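Side-chain contacts in beta-hexosaminidase Amuc_2018 (Akkermansia muciniphila, PDB 6JEB), which hydrolyses terminal non-reducing N-acetylhexosamine residues from N-glycans and chitobiose, as a family 20 glycoside hydrolase: residues R413-P416 and R417-I421; Y4-I7 and P8-R12; Y376-D379 and P380-K384; K368-T371 and L372-Y376. All coordinates share one frame; numbering follows the deposited sequence.

Contact 1. Residues R413-P416 and R417-I421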
loop_
_atom_site.group_PDB
_atom_site.type_symbol
_atom_site.label_atom_id
_atom_site.label_comp_id
_atom_site.label_asym_id
_atom_site.label_seq_id
_atom_site.Cartn_x
_atom_site.Cartn_y
_atom_site.Cartn_z
ATOM N N ARG A 413 7.624 -4.515 11.627
ATOM C CA ARG A 413 8.336 -4.252 10.379
ATOM C C ARG A 413 7.826 -3.012 9.653
ATOM O O ARG A 413 8.610 -2.342 8.978
ATOM C CB ARG A 413 8.365 -5.491 9.476
ATOM C CG ARG A 413 9.214 -6.591 10.094
ATOM C CD ARG A 413 10.027 -7.435 9.111
ATOM N NE ARG A 413 10.958 -8.271 9.867
ATOM C CZ ARG A 413 11.871 -9.094 9.344
ATOM N NH1 ARG A 413 11.999 -9.224 8.029
ATOM N NH2 ARG A 413 12.665 -9.792 10.155
ATOM N N ALA A 414 6.547 -2.664 9.804
ATOM C CA ALA A 414 6.033 -1.493 9.099
ATOM C C ALA A 414 6.612 -0.196 9.651
ATOM O O ALA A 414 6.931 0.716 8.880
ATOM C CB ALA A 414 4.505 -1.464 9.140
ATOM N N TYR A 415 6.746 -0.088 10.990
ATOM C CA TYR A 415 7.208 1.119 11.666
ATOM C C TYR A 415 8.575 0.893 12.299
ATOM O O TYR A 415 8.866 -0.211 12.773
ATOM C CB TYR A 415 6.206 1.563 12.748
ATOM C CG TYR A 415 4.945 2.105 12.119
ATOM C CD1 TYR A 415 4.849 3.448 11.765
ATOM C CD2 TYR A 415 3.887 1.260 11.800
ATOM C CE1 TYR A 415 3.730 3.940 11.138
ATOM C CE2 TYR A 415 2.747 1.744 11.174
ATOM C CZ TYR A 415 2.682 3.085 10.838
ATOM O OH TYR A 415 1.572 3.584 10.211
ATOM N N PRO A 416 9.441 1.921 12.341
ATOM C CA PRO A 416 9.209 3.305 11.906
ATOM C C PRO A 416 9.471 3.593 10.425
ATOM O O PRO A 416 9.391 4.756 10.045
ATOM C CB PRO A 416 10.221 4.094 12.742
ATOM C CG PRO A 416 11.364 3.149 12.872
ATOM C CD PRO A 416 10.707 1.799 13.086
ATOM N N ARG A 417 9.786 2.590 9.599
ATOM C CA ARG A 417 10.063 2.901 8.196
ATOM C C ARG A 417 8.878 3.560 7.501
ATOM O O ARG A 417 9.077 4.422 6.639
ATOM C CB ARG A 417 10.583 1.681 7.439
ATOM C CG ARG A 417 12.030 1.352 7.819
ATOM C CD ARG A 417 12.501 0.040 7.208
ATOM N NE ARG A 417 11.677 -1.075 7.665
ATOM C CZ ARG A 417 11.843 -2.336 7.277
ATOM N NH1 ARG A 417 12.831 -2.658 6.449
ATOM N NH2 ARG A 417 11.030 -3.280 7.737
ATOM N N ALA A 418 7.644 3.209 7.882
ATOM C CA ALA A 418 6.485 3.878 7.290
ATOM C C ALA A 418 6.504 5.383 7.548
ATOM O O ALA A 418 5.980 6.148 6.736
ATOM C CB ALA A 418 5.176 3.265 7.800
ATOM N N CYS A 419 7.095 5.821 8.668
ATOM C CA CYS A 419 7.243 7.255 8.928
ATOM C C CYS A 419 8.137 7.908 7.882
ATOM O O CYS A 419 7.871 9.034 7.438
ATOM C CB CYS A 419 7.844 7.486 10.318
ATOM S SG CYS A 419 6.972 6.655 11.662
ATOM N N ALA A 420 9.212 7.218 7.493
ATOM C CA ALA A 420 10.107 7.740 6.465
ATOM C C ALA A 420 9.422 7.755 5.107
ATOM O O ALA A 420 9.549 8.728 4.352
ATOM C CB ALA A 420 11.395 6.914 6.419
ATOM N N ILE A 421 8.685 6.690 4.784
ATOM C CA ILE A 421 7.902 6.670 3.550
ATOM C C ILE A 421 6.907 7.824 3.531
ATOM O O ILE A 421 6.715 8.476 2.496
ATOM C CB ILE A 421 7.199 5.308 3.380
ATOM C CG1 ILE A 421 8.229 4.171 3.254
ATOM C CG2 ILE A 421 6.250 5.327 2.178
ATOM C CD1 ILE A 421 9.068 4.236 1.993
HETATM O O HOH W 1 10.241 -0.315 10.042
#
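Ala418 CB sits over one face of the Tyr415 ring, 4.0 Å from its centroid, in a CH-pi contact. Cys419 SG reaches the edge of the same ring and lies near its plane, 3.8 Å from Tyr415 CD1. This is the tightly packed part of the contact. It fills the turn where helix 407-414 ends and helix 417-426 begins. The chain breaks step at Tyr415, and a cis peptide bond precedes Pro416. Ala418 N to Ala414 O, at 2.8 Å, spans the break. Cys419 N to Pro416 O, at 2.9 Å, begins the second helix. This second bond is bent, with the donor above the carbonyl plane.

On the Arg417 side a water takes the place of direct packing. The arginine chain bends at chi3 (-60°) and turns its guanidinium back to the end of the first helix. Arg417 NH2 gives a bond of 2.9 Å to Arg413 O, which lies near the guanidinium plane. Water 1 donates to Arg413 O and accepts from both N and NE of Arg417, so that carbonyl is gripped twice. Arg413 turns elsewhere, to a salt bridge with Glu463.

All the touching residues are buried. Pro416 and Cys419 pack on Leu441 of helix 434-452, Ala420 touches Phe437 of the same helix, and Ala414 rests on Val399 of barrel strand 392-399.

Contact 2. Residues Y4-I7 and P8-R12; sequences YSII and PEPSR
The N-terminal loop that leads into strand 12-16 of the non-catalytic domain turns here at a cis peptide bond between Ile7 and Pro8. Past the turn, Pro10 comes back to Ile6. The two side chains cross at about a right angle, with Ile6 CD1 and Pro10 CG 4.0 Å apart. With Ile6 CG1 beside the backbone N (chi1 -59°), CG2 meets the Pro10 ring as well. Ile6 CG2 also lies 3.4 Å from Pro8 O.

No direct hydrogen bond joins residues 4-7 to 8-12. Water 2 does so instead: it accepts from Ile6 N at 3.0 Å and lies 2.9 Å from Glu9 OE1, to which it can donate. Glu9 bends at chi2 (65°) to bring OE1 there, and the same oxygen forms a salt bridge with Lys440. Replacing Pro8 by an alanine would remove the ring and would probably let the peptide turn trans, pulling Pro10 off Ile6.

Pro10 and Ile6 lie on Ile84 of strand 79-86, and Ile6 also packs on Leu68 of helix 55-73. Ile7 touches Lys440 and His444 of helix 434-452 and Tyr119 of a catalytic-domain loop.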
loop_
_atom_site.group_PDB
_atom_site.type_symbol
_atom_site.label_atom_id
_atom_site.label_comp_id
_atom_site.label_asym_id
_atom_site.label_seq_id
_atom_site.Cartn_x
_atom_site.Cartn_y
_atom_site.Cartn_z
ATOM N N TYR A 4 9.182 22.175 16.082
ATOM C CA TYR A 4 8.134 21.167 16.085
ATOM C C TYR A 4 8.712 19.821 15.660
ATOM O O TYR A 4 9.773 19.737 15.033
ATOM C CB TYR A 4 7.025 21.539 15.100
ATOM C CG TYR A 4 6.326 22.849 15.386
ATOM C CD1 TYR A 4 6.071 23.261 16.693
ATOM C CD2 TYR A 4 5.906 23.671 14.345
ATOM C CE1 TYR A 4 5.419 24.452 16.949
ATOM C CE2 TYR A 4 5.256 24.864 14.593
ATOM C CZ TYR A 4 5.015 25.252 15.895
ATOM O OH TYR A 4 4.371 26.447 16.139
ATOM N N SER A 5 7.988 18.758 16.004
ATOM C CA SER A 5 8.361 17.416 15.582
ATOM C C SER A 5 7.231 16.775 14.793
ATOM O O SER A 5 6.682 15.747 15.200
ATOM C CB SER A 5 8.736 16.558 16.788
ATOM O OG SER A 5 9.939 17.040 17.353
ATOM N N ILE A 6 6.884 17.374 13.662
ATOM C CA ILE A 6 5.795 16.907 12.818
ATOM C C ILE A 6 6.381 16.027 11.725
ATOM O O ILE A 6 7.296 16.448 11.001
ATOM C CB ILE A 6 5.038 18.094 12.198
ATOM C CG1 ILE A 6 4.455 19.007 13.284
ATOM C CG2 ILE A 6 3.962 17.592 11.231
ATOM C CD1 ILE A 6 4.226 20.426 12.794
ATOM N N ILE A 7 5.857 14.811 11.602
ATOM C CA ILE A 7 6.172 13.916 10.495
ATOM C C ILE A 7 4.867 13.639 9.764
ATOM O O ILE A 7 3.907 13.160 10.375
ATOM C CB ILE A 7 6.813 12.593 10.952
ATOM C CG1 ILE A 7 8.107 12.860 11.724
ATOM C CG2 ILE A 7 7.078 11.689 9.736
ATOM C CD1 ILE A 7 8.646 11.632 12.468
ATOM N N PRO A 8 4.780 13.890 8.453
ATOM C CA PRO A 8 5.856 14.408 7.592
ATOM C C PRO A 8 6.179 15.884 7.812
ATOM O O PRO A 8 5.323 16.665 8.240
ATOM C CB PRO A 8 5.316 14.193 6.173
ATOM C CG PRO A 8 3.861 13.953 6.324
ATOM C CD PRO A 8 3.568 13.517 7.703
ATOM N N GLU A 9 7.418 16.249 7.519
ATOM C CA GLU A 9 7.838 17.639 7.658
ATOM C C GLU A 9 6.938 18.539 6.816
ATOM O O GLU A 9 6.757 18.279 5.618
ATOM C CB GLU A 9 9.286 17.801 7.194
ATOM C CG GLU A 9 9.861 19.202 7.428
ATOM C CD GLU A 9 9.966 19.562 8.906
ATOM O OE1 GLU A 9 9.959 18.647 9.761
ATOM O OE2 GLU A 9 10.051 20.770 9.218
ATOM N N PRO A 10 6.366 19.598 7.391
ATOM C CA PRO A 10 5.534 20.505 6.597
ATOM C C PRO A 10 6.341 21.229 5.528
ATOM O O PRO A 10 7.553 21.454 5.654
ATOM C CB PRO A 10 4.998 21.496 7.638
ATOM C CG PRO A 10 5.022 20.722 8.932
ATOM C CD PRO A 10 6.271 19.879 8.835
ATOM N N SER A 11 5.643 21.624 4.466
ATOM C CA SER A 11 6.323 22.308 3.371
ATOM C C SER A 11 6.874 23.667 3.789
ATOM O O SER A 11 7.891 24.102 3.245
ATOM C CB SER A 11 5.412 22.419 2.151
ATOM O OG SER A 11 4.164 22.992 2.489
ATOM N N ARG A 12 6.233 24.350 4.742
ATOM C CA ARG A 12 6.757 25.607 5.277
ATOM C C ARG A 12 6.395 25.712 6.753
ATOM O O ARG A 12 5.225 25.563 7.121
ATOM C CB ARG A 12 6.220 26.844 4.530
ATOM C CG ARG A 12 6.724 28.184 5.102
ATOM C CD ARG A 12 6.081 29.424 4.428
ATOM N NE ARG A 12 6.247 30.642 5.237
ATOM C CZ ARG A 12 7.083 31.644 4.971
ATOM N NH1 ARG A 12 7.849 31.630 3.880
ATOM N NH2 ARG A 12 7.148 32.678 5.808
HETATM O O HOH W 2 8.479 19.421 12.178
#

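Contact 3. Residues Y376-D379 and P380-K384; sequences YDLD and PAFGK
Both carboxylate oxygens of Asp379 hold backbone N-H groups of the turn that follows it. Gly383 N gives a bond of 2.9 Å to Asp379 OD2, and Ala381 N one of 3.1 Å to Asp379 OD1. Each oxygen is met from above the carboxylate plane. The CG atom of Asp379 is anti to the backbone N (chi1 170°), which lays the acid over the turn. The OD1 to Ala381 bond fits an Asx turn. Asp379 OD1 also forms a salt bridge with Arg89, so two groups grip this oxygen.

The main chain adds its own bond, Phe382 N to Asp379 O at 2.8 Å, with an N-H...O angle of 156°. It closes a type I turn from Asp379 to Phe382. A type I' turn from Ala381 to Lys384 follows, closed by Lys384 N to Ala381 O at 3.0 Å. An alanine in place of Asp379 would probably leave the N-H groups of Ala381 and Gly383 without these acceptors and Arg89 without its charged mate.

Packing lies further out. Asp379 O sits over one face of the Phe382 ring, 3.4 Å from Phe382 CD1. Leu378 CD1 approaches the ring obliquely, 4.0 Å from Phe382 CZ. Leu378 CG also lies 4.3 Å from Pro380 CD.

The loop joins helix 372-376 to helix 386-389. Phe382 packs on Leu330 and Ile333 of helix 329-339, Ala381 touches Ala389 of helix 386-389, and Leu378 meets loop residues Tyr350 and Cys351.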
loop_
_atom_site.group_PDB
_atom_site.type_symbol
_atom_site.label_atom_id
_atom_site.label_comp_id
_atom_site.label_asym_id
_atom_site.label_seq_id
_atom_site.Cartn_x
_atom_site.Cartn_y
_atom_site.Cartn_z
ATOM N N TYR A 376 14.795 6.381 4.305
ATOM C CA TYR A 376 14.700 7.834 4.233
ATOM C C TYR A 376 15.452 8.412 3.035
ATOM O O TYR A 376 15.147 9.533 2.604
ATOM C CB TYR A 376 15.155 8.490 5.551
ATOM C CG TYR A 376 14.721 9.931 5.571
ATOM C CD1 TYR A 376 13.423 10.266 5.928
ATOM C CD2 TYR A 376 15.572 10.947 5.146
ATOM C CE1 TYR A 376 12.981 11.566 5.879
ATOM C CE2 TYR A 376 15.143 12.255 5.099
ATOM C CZ TYR A 376 13.845 12.563 5.469
ATOM O OH TYR A 376 13.407 13.865 5.414
ATOM N N ASP A 377 16.411 7.673 2.476
ATOM C CA ASP A 377 17.115 8.185 1.310
ATOM C C ASP A 377 16.243 8.227 0.059
ATOM O O ASP A 377 16.685 8.771 -0.956
ATOM C CB ASP A 377 18.386 7.371 1.062
ATOM C CG ASP A 377 19.409 8.125 0.236
ATOM O OD1 ASP A 377 19.729 9.283 0.586
ATOM O OD2 ASP A 377 19.896 7.563 -0.765
ATOM N N LEU A 378 15.022 7.696 0.110
ATOM C CA LEU A 378 14.168 7.641 -1.073
ATOM C C LEU A 378 13.691 9.031 -1.484
ATOM O O LEU A 378 13.045 9.736 -0.700
ATOM C CB LEU A 378 12.959 6.753 -0.805
ATOM C CG LEU A 378 11.940 6.712 -1.948
ATOM C CD1 LEU A 378 12.555 6.072 -3.195
ATOM C CD2 LEU A 378 10.689 5.966 -1.508
ATOM N N ASP A 379 14.007 9.411 -2.720
ATOM C CA ASP A 379 13.310 10.465 -3.448
ATOM C C ASP A 379 12.516 9.740 -4.523
ATOM O O ASP A 379 13.125 9.116 -5.408
ATOM C CB ASP A 379 14.329 11.414 -4.089
ATOM C CG ASP A 379 13.700 12.407 -5.071
ATOM O OD1 ASP A 379 12.456 12.514 -5.138
ATOM O OD2 ASP A 379 14.470 13.091 -5.790
ATOM N N PRO A 380 11.175 9.743 -4.475
ATOM C CA PRO A 380 10.406 8.972 -5.470
ATOM C C PRO A 380 10.741 9.316 -6.905
ATOM O O PRO A 380 10.597 8.457 -7.786
ATOM C CB PRO A 380 8.951 9.316 -5.124
ATOM C CG PRO A 380 8.992 9.617 -3.660
ATOM C CD PRO A 380 10.291 10.365 -3.470
ATOM N N ALA A 381 11.202 10.542 -7.164
ATOM C CA ALA A 381 11.577 10.974 -8.504
ATOM C C ALA A 381 13.025 10.662 -8.846
ATOM O O ALA A 381 13.428 10.873 -9.994
ATOM C CB ALA A 381 11.340 12.477 -8.661
ATOM N N PHE A 382 13.807 10.164 -7.888
ATOM C CA PHE A 382 15.210 9.821 -8.117
ATOM C C PHE A 382 15.984 10.974 -8.752
ATOM O O PHE A 382 16.813 10.782 -9.647
ATOM C CB PHE A 382 15.346 8.517 -8.906
ATOM C CG PHE A 382 15.025 7.305 -8.095
ATOM C CD1 PHE A 382 13.710 6.922 -7.886
ATOM C CD2 PHE A 382 16.036 6.562 -7.509
ATOM C CE1 PHE A 382 13.412 5.814 -7.113
ATOM C CE2 PHE A 382 15.744 5.451 -6.742
ATOM C CZ PHE A 382 14.429 5.076 -6.542
ATOM N N GLY A 383 15.698 12.189 -8.284
ATOM C CA GLY A 383 16.388 13.376 -8.737
ATOM C C GLY A 383 16.007 13.867 -10.114
ATOM O O GLY A 383 16.616 14.831 -10.595
ATOM N N LYS A 384 15.018 13.251 -10.763
ATOM C CA LYS A 384 14.682 13.616 -12.128
ATOM C C LYS A 384 13.782 14.850 -12.155
ATOM O O LYS A 384 12.964 15.052 -11.253
ATOM C CB LYS A 384 13.979 12.456 -12.828
ATOM C CG LYS A 384 14.871 11.246 -13.072
ATOM C CD LYS A 384 14.246 10.292 -14.081
ATOM C CE LYS A 384 15.195 10.042 -15.253
ATOM N NZ LYS A 384 14.494 9.990 -16.573
#

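Contact 4. Residues K368-T371 and L372-Y376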
loop_
_atom_site.group_PDB
_atom_site.type_symbol
_atom_site.label_atom_id
_atom_site.label_comp_id
_atom_site.label_asym_id
_atom_site.label_seq_id
_atom_site.Cartn_x
_atom_site.Cartn_y
_atom_site.Cartn_z
ATOM N N LYS A 368 17.430 -8.757 1.656
ATOM C CA LYS A 368 18.388 -7.738 2.049
ATOM C C LYS A 368 17.826 -6.920 3.209
ATOM O O LYS A 368 16.622 -6.908 3.475
ATOM C CB LYS A 368 18.697 -6.800 0.880
ATOM C CG LYS A 368 17.685 -5.674 0.680
ATOM C CD LYS A 368 18.214 -4.629 -0.298
ATOM C CE LYS A 368 17.267 -3.435 -0.452
ATOM N NZ LYS A 368 17.445 -2.359 0.583
ATOM N N THR A 369 18.719 -6.232 3.909
ATOM C CA THR A 369 18.314 -5.319 4.966
ATOM C C THR A 369 17.981 -3.964 4.355
ATOM O O THR A 369 18.725 -3.462 3.507
ATOM C CB THR A 369 19.438 -5.184 5.995
ATOM O OG1 THR A 369 19.701 -6.468 6.568
ATOM C CG2 THR A 369 19.053 -4.207 7.108
ATOM N N THR A 370 16.849 -3.388 4.764
ATOM C CA THR A 370 16.502 -2.009 4.434
ATOM C C THR A 370 16.393 -1.249 5.750
ATOM O O THR A 370 15.381 -1.351 6.452
ATOM C CB THR A 370 15.202 -1.928 3.645
ATOM O OG1 THR A 370 15.317 -2.713 2.447
ATOM C CG2 THR A 370 14.897 -0.464 3.285
ATOM N N THR A 371 17.438 -0.501 6.095
ATOM C CA THR A 371 17.421 0.239 7.345
ATOM C C THR A 371 16.518 1.461 7.218
ATOM O O THR A 371 16.125 1.877 6.120
ATOM C CB THR A 371 18.826 0.714 7.712
ATOM O OG1 THR A 371 19.289 1.634 6.715
ATOM C CG2 THR A 371 19.792 -0.466 7.837
ATOM N N LEU A 372 16.189 2.037 8.376
ATOM C CA LEU A 372 15.437 3.286 8.399
ATOM C C LEU A 372 16.162 4.377 7.622
ATOM O O LEU A 372 15.538 5.137 6.872
ATOM C CB LEU A 372 15.215 3.717 9.848
ATOM C CG LEU A 372 14.470 5.030 10.034
ATOM C CD1 LEU A 372 13.045 4.908 9.476
ATOM C CD2 LEU A 372 14.471 5.388 11.503
ATOM N N GLN A 373 17.488 4.455 7.770
ATOM C CA GLN A 373 18.253 5.469 7.050
ATOM C C GLN A 373 18.197 5.246 5.543
ATOM O O GLN A 373 18.071 6.206 4.773
ATOM C CB GLN A 373 19.700 5.487 7.543
ATOM C CG GLN A 373 20.502 6.645 6.992
ATOM C CD GLN A 373 21.827 6.836 7.711
ATOM O OE1 GLN A 373 22.133 6.134 8.676
ATOM N NE2 GLN A 373 22.613 7.796 7.249
ATOM N N LYS A 374 18.289 3.989 5.103
ATOM C CA LYS A 374 18.170 3.688 3.679
ATOM C C LYS A 374 16.800 4.096 3.162
ATOM O O LYS A 374 16.674 4.732 2.108
ATOM C CB LYS A 374 18.392 2.190 3.452
ATOM C CG LYS A 374 18.050 1.718 2.042
ATOM C CD LYS A 374 18.955 2.372 1.013
ATOM C CE LYS A 374 18.742 1.766 -0.359
ATOM N NZ LYS A 374 19.759 2.237 -1.341
ATOM N N CYS A 375 15.757 3.723 3.904
ATOM C CA CYS A 375 14.403 4.094 3.529
ATOM C C CYS A 375 14.277 5.606 3.346
ATOM O O CYS A 375 13.713 6.074 2.346
ATOM C CB CYS A 375 13.461 3.581 4.613
ATOM S SG CYS A 375 11.746 3.728 4.233
ATOM N N TYR A 376 14.795 6.381 4.305
ATOM C CA TYR A 376 14.700 7.834 4.233
ATOM C C TYR A 376 15.452 8.412 3.035
ATOM O O TYR A 376 15.147 9.533 2.604
ATOM C CB TYR A 376 15.155 8.490 5.551
ATOM C CG TYR A 376 14.721 9.931 5.571
ATOM C CD1 TYR A 376 13.423 10.266 5.928
ATOM C CD2 TYR A 376 15.572 10.947 5.146
ATOM C CE1 TYR A 376 12.981 11.566 5.879
ATOM C CE2 TYR A 376 15.143 12.255 5.099
ATOM C CZ TYR A 376 13.845 12.563 5.469
ATOM O OH TYR A 376 13.407 13.865 5.414
#
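Cys375 N gives the shortest bond across this contact, 2.9 Å to Thr371 O. It is nearly straight, with an N-H...O angle of 170°, and is the first i to i+4 bond of the short helix 372-376. Thr371 is the N-cap of that helix. Its OG1 accepts from Lys374 N at 3.0 Å, with an angle of 161°. Thr371 OG1 stands between the backbone N and the carbonyl carbon (chi1 64°), which turns it toward Lys374 N. The cap therefore meets one of the N-H groups that have no carbonyl earlier in the helix to bond to.

Lys374 CB lies 3.4 Å from Thr371 OG1, and the two side chains cross at about a right angle. Beyond CB the lysine leads away from the cap, and its NZ forms a salt bridge with Glu349. Lys368 NZ comes near the same lysine, 4.4 Å from Lys374 CG. Lys368 NZ donates to Thr370 OG1 at 2.9 Å within its own segment, and also bonds to Glu349 O. The two lysine NZ atoms are 5.5 Å apart. The Glu349 carboxylate bound to Lys374 would probably ease their mutual repulsion.

Leu372 and Tyr376 turn to other helices: both touch Trp434 of helix 434-452 and Ala420 of helix 417-426. The methyl Thr370 CG2 touches Lys374 CG at 4.0 Å.

Contacts 1, 3 and 4 belong to the catalytic domain, and contact 2 to the N-terminal domain. Contacts 1 and 4 are the closest pair, with centres about 10 Å apart. Arg417 NH1 lies 2.9 Å from Thr370 O, a probable hydrogen bond, and Pro416 O packs at 3.7 Å on Leu372 CD1. Contacts 3 and 4 share Tyr376, whose CD1 lies 3.9 Å from Ala420 CB of contact 1. Contact 2 reaches contact 1 through Ile7 CG2, 3.6 Å from Cys419 O. The substrate site is nearby: the side chain of Arg417 is about 4 Å from that of Leu353, which binds substrate. The Lys368 side chain is about 13 Å from bound acetamide.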